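Local coordinates for protein TDP-rhamnose 3'-O-methyltransferase (CalS11) (Micromonospora echinospora, PDB 5HOQ) that probably transfers a methyl group to the 3'-hydroxyl of TDP-rhamnose, a tailoring step in the biosynthesis of the antibiotic calicheamicin, at residues Y187-L192 with F215-N220; V199-R204 with R231-L236. All blocks are in the same frame, centred on the assembly; numbering follows the deposited sequence.

Contact 1 (Y187-L192 with F215-N220)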
ATOM      1  N   TYR E 187      17.429  16.887 -21.521  1.00 22.64           N
ATOM      2  CA  TYR E 187      18.681  16.388 -20.957  1.00 24.37           C
ATOM      3  C   TYR E 187      19.789  17.381 -21.274  1.00 23.60           C
ATOM      4  O   TYR E 187      20.087  17.639 -22.449  1.00 26.34           O
ATOM      5  CB  TYR E 187      19.029  14.992 -21.492  1.00 25.18           C
ATOM      6  CG  TYR E 187      20.066  14.296 -20.668  1.00 22.55           C
ATOM      7  CD1 TYR E 187      21.421  14.525 -20.880  1.00 26.00           C
ATOM      8  CD2 TYR E 187      19.692  13.436 -19.647  1.00 27.25           C
ATOM      9  CE1 TYR E 187      22.376  13.902 -20.090  1.00 25.27           C
ATOM     10  CE2 TYR E 187      20.638  12.807 -18.854  1.00 30.40           C
ATOM     11  CZ  TYR E 187      21.978  13.045 -19.078  1.00 33.71           C
ATOM     12  OH  TYR E 187      22.912  12.433 -18.284  1.00 35.07           O
ATOM     13  N   PHE E 188      20.387  17.938 -20.222  1.00 23.63           N
ATOM     14  CA  PHE E 188      21.345  19.031 -20.335  1.00 23.01           C
ATOM     15  C   PHE E 188      22.771  18.524 -20.178  1.00 22.92           C
ATOM     16  O   PHE E 188      23.128  17.977 -19.127  1.00 23.96           O
ATOM     17  CB  PHE E 188      21.071  20.089 -19.267  1.00 26.68           C
ATOM     18  CG  PHE E 188      19.953  21.028 -19.604  1.00 23.49           C
ATOM     19  CD1 PHE E 188      18.624  20.649 -19.429  1.00 29.06           C
ATOM     20  CD2 PHE E 188      20.226  22.300 -20.041  1.00 24.75           C
ATOM     21  CE1 PHE E 188      17.598  21.522 -19.723  1.00 25.86           C
ATOM     22  CE2 PHE E 188      19.203  23.178 -20.331  1.00 26.78           C
ATOM     23  CZ  PHE E 188      17.882  22.788 -20.176  1.00 23.73           C
ATOM     24  N   ASP E 189      23.593  18.741 -21.194  1.00 26.56           N
ATOM     25  CA  ASP E 189      25.026  18.415 -21.129  1.00 26.89           C
ATOM     26  C   ASP E 189      25.830  19.506 -21.836  1.00 26.47           C
ATOM     27  O   ASP E 189      26.685  19.244 -22.690  1.00 28.02           O
ATOM     28  CB  ASP E 189      25.295  17.043 -21.735  1.00 30.27           C
ATOM     29  CG  ASP E 189      26.725  16.563 -21.502  1.00 34.55           C
ATOM     30  OD1 ASP E 189      27.409  17.111 -20.617  1.00 30.64           O
ATOM     31  OD2 ASP E 189      27.154  15.625 -22.207  1.00 35.42           O
ATOM     32  N   LEU E 190      25.557  20.757 -21.459  1.00 28.88           N
ATOM     33  CA  LEU E 190      26.127  21.935 -22.096  1.00 33.78           C
ATOM     34  C   LEU E 190      27.311  22.540 -21.344  1.00 37.81           C
ATOM     35  O   LEU E 190      27.990  23.399 -21.908  1.00 31.63           O
ATOM     36  CB  LEU E 190      25.051  23.018 -22.268  1.00 30.34           C
ATOM     37  CG  LEU E 190      23.888  22.712 -23.206  1.00 30.56           C
ATOM     38  CD1 LEU E 190      22.796  23.754 -23.024  1.00 32.18           C
ATOM     39  CD2 LEU E 190      24.365  22.675 -24.648  1.00 29.30           C
ATOM     40  N   ASP E 191      27.543  22.160 -20.085  1.00 36.51           N
ATOM     41  CA  ASP E 191      28.699  22.624 -19.313  1.00 30.94           C
ATOM     42  C   ASP E 191      28.634  24.083 -18.867  1.00 36.09           C
ATOM     43  O   ASP E 191      28.970  24.390 -17.716  1.00 37.69           O
ATOM     44  CB  ASP E 191      30.002  22.420 -20.105  1.00 35.38           C
ATOM     45  CG  ASP E 191      30.367  20.961 -20.255  1.00 42.99           C
ATOM     46  OD1 ASP E 191      29.869  20.119 -19.466  1.00 47.09           O
ATOM     47  OD2 ASP E 191      31.141  20.657 -21.181  1.00 45.24           O
ATOM     48  N   LEU E 192      28.241  24.996 -19.751  1.00 35.48           N
ATOM     49  CA  LEU E 192      28.447  26.421 -19.524  1.00 31.64           C
ATOM     50  C   LEU E 192      27.167  27.166 -19.163  1.00 30.58           C
ATOM     51  O   LEU E 192      26.049  26.795 -19.555  1.00 31.06           O
ATOM     52  CB  LEU E 192      29.068  27.073 -20.761  1.00 34.54           C
ATOM     53  CG  LEU E 192      30.306  26.333 -21.286  1.00 42.06           C
ATOM     54  CD1 LEU E 192      30.845  27.037 -22.507  1.00 39.02           C
ATOM     55  CD2 LEU E 192      31.385  26.223 -20.221  1.00 43.39           C
ATOM     56  N   PHE E 215      20.223  16.804 -15.730  1.00 20.35           N
ATOM     57  CA  PHE E 215      21.500  17.494 -15.847  1.00 24.84           C
ATOM     58  C   PHE E 215      22.640  16.499 -15.722  1.00 30.07           C
ATOM     59  O   PHE E 215      22.644  15.647 -14.834  1.00 25.21           O
ATOM     60  CB  PHE E 215      21.660  18.568 -14.759  1.00 23.69           C
ATOM     61  CG  PHE E 215      20.657  19.657 -14.830  1.00 28.72           C
ATOM     62  CD1 PHE E 215      20.911  20.775 -15.595  1.00 25.74           C
ATOM     63  CD2 PHE E 215      19.468  19.578 -14.129  1.00 25.58           C
ATOM     64  CE1 PHE E 215      20.008  21.770 -15.686  1.00 25.88           C
ATOM     65  CE2 PHE E 215      18.547  20.600 -14.200  1.00 33.94           C
ATOM     66  CZ  PHE E 215      18.814  21.696 -14.968  1.00 30.69           C
ATOM     67  N   ASP E 216      23.618  16.624 -16.606  1.00 27.93           N
ATOM     68  CA  ASP E 216      24.748  15.718 -16.614  1.00 25.98           C
ATOM     69  C   ASP E 216      25.857  16.146 -15.654  1.00 21.03           C
ATOM     70  O   ASP E 216      26.634  15.289 -15.211  1.00 28.84           O
ATOM     71  CB  ASP E 216      25.290  15.613 -18.053  1.00 29.49           C
ATOM     72  CG  ASP E 216      26.075  14.356 -18.295  1.00 29.30           C
ATOM     73  OD1 ASP E 216      27.308  14.463 -18.495  1.00 39.21           O
ATOM     74  OD2 ASP E 216      25.467  13.261 -18.302  1.00 32.17           O
ATOM     75  N   GLU E 217      25.946  17.425 -15.291  1.00 24.80           N
ATOM     76  CA  GLU E 217      27.034  17.874 -14.415  1.00 28.84           C
ATOM     77  C   GLU E 217      26.601  19.032 -13.525  1.00 28.49           C
ATOM     78  O   GLU E 217      27.322  20.013 -13.351  1.00 36.30           O
ATOM     79  CB  GLU E 217      28.283  18.265 -15.209  1.00 38.06           C
ATOM     80  CG  GLU E 217      28.036  19.220 -16.340  1.00 51.13           C
ATOM     81  CD  GLU E 217      27.647  18.497 -17.609  1.00 59.15           C
ATOM     82  OE1 GLU E 217      27.995  17.297 -17.726  1.00 48.32           O
ATOM     83  OE2 GLU E 217      27.004  19.125 -18.479  1.00 60.53           O
ATOM     84  N   LEU E 218      25.425  18.899 -12.900  1.00 26.61           N
ATOM     85  CA  LEU E 218      24.877  19.993 -12.113  1.00 27.60           C
ATOM     86  C   LEU E 218      25.766  20.349 -10.931  1.00 31.54           C
ATOM     87  O   LEU E 218      25.873  21.526 -10.571  1.00 32.94           O
ATOM     88  CB  LEU E 218      23.477  19.636 -11.618  1.00 24.45           C
ATOM     89  CG  LEU E 218      22.785  20.787 -10.886  1.00 27.88           C
ATOM     90  CD1 LEU E 218      22.437  21.924 -11.815  1.00 30.09           C
ATOM     91  CD2 LEU E 218      21.539  20.259 -10.214  1.00 34.88           C
ATOM     92  N   ASP E 219      26.369  19.352 -10.277  1.00 27.71           N
ATOM     93  CA  ASP E 219      27.072  19.584  -9.017  1.00 29.12           C
ATOM     94  C   ASP E 219      28.535  19.202  -9.147  1.00 34.01           C
ATOM     95  O   ASP E 219      29.171  18.776  -8.181  1.00 44.02           O
ATOM     96  CB  ASP E 219      26.425  18.851  -7.838  1.00 28.78           C
ATOM     97  CG  ASP E 219      26.426  17.345  -7.999  1.00 43.06           C
ATOM     98  OD1 ASP E 219      26.500  16.884  -9.152  1.00 37.07           O
ATOM     99  OD2 ASP E 219      26.341  16.628  -6.972  1.00 39.71           O
ATOM    100  N   ASN E 220      29.074  19.389 -10.343  1.00 32.37           N
ATOM    101  CA  ASN E 220      30.420  18.974 -10.671  1.00 40.24           C
ATOM    102  C   ASN E 220      31.398  20.136 -10.562  1.00 38.17           C
ATOM    103  O   ASN E 220      31.299  21.086 -11.355  1.00 33.58           O
ATOM    104  CB  ASN E 220      30.442  18.424 -12.089  1.00 40.07           C
ATOM    105  CG  ASN E 220      31.646  17.560 -12.345  1.00 50.68           C
ATOM    106  OD1 ASN E 220      32.781  17.946 -12.037  1.00 43.77           O
ATOM    107  ND2 ASN E 220      31.411  16.365 -12.889  1.00 48.23           N
TER
HETATM  108  O   HOH W   1      29.269  14.476 -20.648  1.00 40.10           O
HETATM  109  O   HOH W   2      30.245  17.329 -19.679  1.00 45.10           O

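Contact 2 (V199-R204 with R231-L236)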
ATOM      1  N   VAL E 199      18.758  27.984 -22.716  1.00 24.26           N
ATOM      2  CA  VAL E 199      17.910  26.848 -23.055  1.00 22.80           C
ATOM      3  C   VAL E 199      16.855  26.622 -21.981  1.00 25.06           C
ATOM      4  O   VAL E 199      15.685  26.359 -22.294  1.00 26.22           O
ATOM      5  CB  VAL E 199      18.772  25.599 -23.296  1.00 26.07           C
ATOM      6  CG1 VAL E 199      17.900  24.362 -23.475  1.00 24.52           C
ATOM      7  CG2 VAL E 199      19.663  25.804 -24.551  1.00 26.21           C
ATOM      8  N   LEU E 200      17.227  26.737 -20.702  1.00 24.50           N
ATOM      9  CA  LEU E 200      16.225  26.615 -19.648  1.00 22.14           C
ATOM     10  C   LEU E 200      15.091  27.608 -19.875  1.00 27.97           C
ATOM     11  O   LEU E 200      13.907  27.280 -19.716  1.00 25.83           O
ATOM     12  CB  LEU E 200      16.862  26.852 -18.271  1.00 26.01           C
ATOM     13  CG  LEU E 200      17.637  25.699 -17.649  1.00 27.30           C
ATOM     14  CD1 LEU E 200      18.422  26.183 -16.430  1.00 31.72           C
ATOM     15  CD2 LEU E 200      16.675  24.579 -17.257  1.00 28.39           C
ATOM     16  N   GLU E 201      15.445  28.851 -20.201  1.00 23.44           N
ATOM     17  CA  GLU E 201      14.433  29.875 -20.401  1.00 26.55           C
ATOM     18  C   GLU E 201      13.531  29.541 -21.582  1.00 28.21           C
ATOM     19  O   GLU E 201      12.314  29.724 -21.505  1.00 31.23           O
ATOM     20  CB  GLU E 201      15.096  31.238 -20.605  1.00 23.53           C
ATOM     21  CG  GLU E 201      15.665  31.794 -19.301  1.00 29.68           C
ATOM     22  CD  GLU E 201      16.675  32.913 -19.490  1.00 41.21           C
ATOM     23  OE1 GLU E 201      17.149  33.123 -20.627  1.00 42.33           O
ATOM     24  OE2 GLU E 201      17.008  33.575 -18.481  1.00 38.23           O
ATOM     25  N   ALA E 202      14.106  29.021 -22.669  1.00 28.92           N
ATOM     26  CA  ALA E 202      13.328  28.744 -23.877  1.00 25.23           C
ATOM     27  C   ALA E 202      12.387  27.558 -23.700  1.00 28.53           C
ATOM     28  O   ALA E 202      11.269  27.565 -24.227  1.00 28.44           O
ATOM     29  CB  ALA E 202      14.267  28.480 -25.032  1.00 26.85           C
ATOM     30  N   ILE E 203      12.826  26.510 -23.006  1.00 22.35           N
ATOM     31  CA  ILE E 203      12.013  25.294 -22.978  1.00 22.99           C
ATOM     32  C   ILE E 203      10.838  25.398 -22.010  1.00 23.08           C
ATOM     33  O   ILE E 203       9.887  24.613 -22.134  1.00 25.06           O
ATOM     34  CB  ILE E 203      12.851  24.035 -22.653  1.00 22.05           C
ATOM     35  CG1 ILE E 203      13.417  24.047 -21.226  1.00 24.94           C
ATOM     36  CG2 ILE E 203      13.965  23.841 -23.713  1.00 26.30           C
ATOM     37  CD1 ILE E 203      13.982  22.654 -20.800  1.00 27.09           C
ATOM     38  N   ARG E 204      10.851  26.362 -21.078  1.00 23.16           N
ATOM     39  CA  ARG E 204       9.892  26.326 -19.974  1.00 22.09           C
ATOM     40  C   ARG E 204       8.429  26.308 -20.422  1.00 25.97           C
ATOM     41  O   ARG E 204       7.651  25.524 -19.849  1.00 27.59           O
ATOM     42  CB  ARG E 204      10.138  27.494 -19.020  1.00 26.82           C
ATOM     43  CG  ARG E 204       9.193  27.441 -17.854  1.00 28.75           C
ATOM     44  CD  ARG E 204       9.537  28.442 -16.802  1.00 33.32           C
ATOM     45  NE  ARG E 204       8.583  28.354 -15.701  1.00 26.46           N
ATOM     46  CZ  ARG E 204       8.811  28.862 -14.490  1.00 39.18           C
ATOM     47  NH1 ARG E 204       9.956  29.484 -14.239  1.00 30.91           N
ATOM     48  NH2 ARG E 204       7.900  28.744 -13.532  1.00 35.16           N
ATOM     49  N   ARG E 231      20.461  28.000 -10.644  1.00 23.99           N
ATOM     50  CA  ARG E 231      20.118  28.889  -9.532  1.00 27.78           C
ATOM     51  C   ARG E 231      19.581  30.215 -10.043  1.00 30.86           C
ATOM     52  O   ARG E 231      18.681  30.790  -9.433  1.00 30.03           O
ATOM     53  CB  ARG E 231      21.328  29.108  -8.622  1.00 23.14           C
ATOM     54  CG  ARG E 231      21.618  27.905  -7.723  1.00 26.86           C
ATOM     55  CD  ARG E 231      22.668  28.180  -6.657  1.00 26.75           C
ATOM     56  NE  ARG E 231      24.038  28.148  -7.184  1.00 28.09           N
ATOM     57  CZ  ARG E 231      24.841  29.199  -7.303  1.00 26.52           C
ATOM     58  NH1 ARG E 231      24.443  30.404  -6.936  1.00 27.83           N
ATOM     59  NH2 ARG E 231      26.063  29.042  -7.792  1.00 27.82           N
ATOM     60  N   LYS E 232      20.067  30.683 -11.191  1.00 29.37           N
ATOM     61  CA  LYS E 232      19.622  31.973 -11.710  1.00 28.22           C
ATOM     62  C   LYS E 232      18.190  31.889 -12.239  1.00 26.16           C
ATOM     63  O   LYS E 232      17.356  32.740 -11.932  1.00 32.39           O
ATOM     64  CB  LYS E 232      20.572  32.439 -12.813  1.00 23.98           C
ATOM     65  CG  LYS E 232      20.170  33.734 -13.518  1.00 33.50           C
ATOM     66  CD  LYS E 232      20.271  34.894 -12.582  1.00 36.96           C
ATOM     67  CE  LYS E 232      19.976  36.195 -13.310  1.00 53.40           C
ATOM     68  NZ  LYS E 232      19.972  37.340 -12.370  1.00 62.14           N
ATOM     69  N   VAL E 233      17.881  30.846 -13.012  1.00 25.87           N
ATOM     70  CA  VAL E 233      16.614  30.803 -13.738  1.00 24.61           C
ATOM     71  C   VAL E 233      15.492  30.278 -12.854  1.00 27.30           C
ATOM     72  O   VAL E 233      14.363  30.761 -12.926  1.00 24.54           O
ATOM     73  CB  VAL E 233      16.770  29.951 -15.010  1.00 25.62           C
ATOM     74  CG1 VAL E 233      15.448  29.860 -15.771  1.00 29.54           C
ATOM     75  CG2 VAL E 233      17.832  30.537 -15.930  1.00 28.64           C
ATOM     76  N   LEU E 234      15.759  29.247 -12.048  1.00 27.20           N
ATOM     77  CA  LEU E 234      14.707  28.525 -11.328  1.00 21.48           C
ATOM     78  C   LEU E 234      14.942  28.449  -9.832  1.00 25.06           C
ATOM     79  O   LEU E 234      13.979  28.529  -9.059  1.00 21.69           O
ATOM     80  CB  LEU E 234      14.583  27.085 -11.855  1.00 23.35           C
ATOM     81  CG  LEU E 234      14.189  26.924 -13.331  1.00 26.08           C
ATOM     82  CD1 LEU E 234      14.249  25.459 -13.725  1.00 25.91           C
ATOM     83  CD2 LEU E 234      12.806  27.475 -13.530  1.00 28.90           C
ATOM     84  N   GLY E 235      16.183  28.262  -9.410  1.00 23.22           N
ATOM     85  CA  GLY E 235      16.500  27.938  -8.034  1.00 21.38           C
ATOM     86  C   GLY E 235      16.601  26.433  -7.829  1.00 20.96           C
ATOM     87  O   GLY E 235      15.866  25.642  -8.441  1.00 22.03           O
ATOM     88  N   LEU E 236      17.523  26.019  -6.953  1.00 23.95           N
ATOM     89  CA  LEU E 236      17.736  24.588  -6.756  1.00 24.42           C
ATOM     90  C   LEU E 236      16.568  23.933  -6.037  1.00 21.92           C
ATOM     91  O   LEU E 236      16.413  22.715  -6.137  1.00 22.67           O
ATOM     92  CB  LEU E 236      19.038  24.348  -5.995  1.00 20.39           C
ATOM     93  CG  LEU E 236      20.301  24.568  -6.855  1.00 24.86           C
ATOM     94  CD1 LEU E 236      21.541  24.679  -5.969  1.00 29.61           C
ATOM     95  CD2 LEU E 236      20.480  23.463  -7.940  1.00 32.38           C
TER

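Contact 1 (Y187-L192 with F215-N220)
Phe188 and Phe215 lie side by side on one face of the sheet, pointing the same way from neighbouring parallel strands. Their planes are only 27° apart, yet the rings are slid so far along each other, with centroids 5.2 Å apart, that they barely overlap; the close touch is instead Phe188 CB against Phe215 CD1 at 3.7 Å. Just beyond this bridge the backbone of the two segments is joined by a bond from Asp216 N to Phe188 O, 2.9 Å, the donor sitting almost in line with the C=O (173°). With CG anti to the backbone N (chi1 -158°), Asp216 extends one carboxylate oxygen to the hydroxyl of Tyr187: Tyr187 OH donates to the anti lone pair of Asp216 OD2 over 2.7 Å, and this oxygen lies at the edge of the ring, in its plane. These are the C-terminal ends of adjacent parallel strands in a Rossmann-like methyltransferase domain, the edge where the fold gathers its ligand site, and Asp189, Asp216 and Glu217 all bind L-glutamate in another structure of this protein. Here their carboxylates crowd together without bound glutamate; a sulfate, probably from the crystallisation liquor, lies about 5 Å from the side chain of Asp216. Asp189 OD1 is 3.0 Å from Glu217 OE1, two acceptors with no bond between them; Arg79 forms salt bridges to Asp189 and Asp191. One water bridges Asp189 OD2 and Asp216 OD1, a second Asp191 OD1 and Glu217 OE1. Glu217, its chain bent at chi2, also accepts a weak bond at OE2 from Asp191 N, 3.5 Å away.

Contact 2 (V199-R204 with R231-L236)
Leu200 and Val233 bring together two helices, 193-203 and 225-233, that pack beside each other on one face of the Rossmann-like sheet. The meeting is apolar and fairly loose: Leu200 CB lies 4.2 Å from Val233 CG1, and Leu200 CD2 reaches Leu234 CD1 at 4.4 Å. One residue on, Glu201 crosses Val233 obliquely and lays the aliphatic part of its chain on the valine, Glu201 CG being 4.0 Å from Val233 CG1, whereas its carboxylate forms a salt bridge with Lys197 one turn earlier. Val233 thus sits with one methyl, CG1, between two neighbours of the first helix and the other, CG2, near CG and OE2 of Glu201. An alanine here would lack both outer methyls and would probably open a gap between the end of helix 225-233 and helix 193-203, leaving Leu200 CB and Glu201 CG without their neighbour. At the end of the segment Arg204, exposed to solvent, stretches out with CG anti to the backbone N (chi1 -178°) and an extended chain as far as NE, sliding past Leu234 in the opposite direction. Trp255 packs against both of these residues. The arginine's closest approach to the leucine is oblique, with Arg204 NH1 3.6 Å from Leu234 CD2.

Contact 1 and contact 2 lie with their centres 13 Å apart and interlock along the chain, since strand 183-188 leads into helix 193-203 while strand 211-215 leads through a loop to helix 225-233. The two contacts meet mainly at Phe188: its CZ lies 3.6 Å from Leu200 CD2, and its CE2 is equally far from Val199 CG1; Leu190 CD1 adds a touch on Val199 CG2 at 4.0 Å. Contact 1 carries the acidic glutamate-site residues, with Arg79, seen binding S-adenosyl-L-homocysteine in another structure, beside it. The side chain of Leu200 is about 11 Å from that of Glu217 and about 10 Å from that of Val167, so contact 2 stands back from both ligand sites.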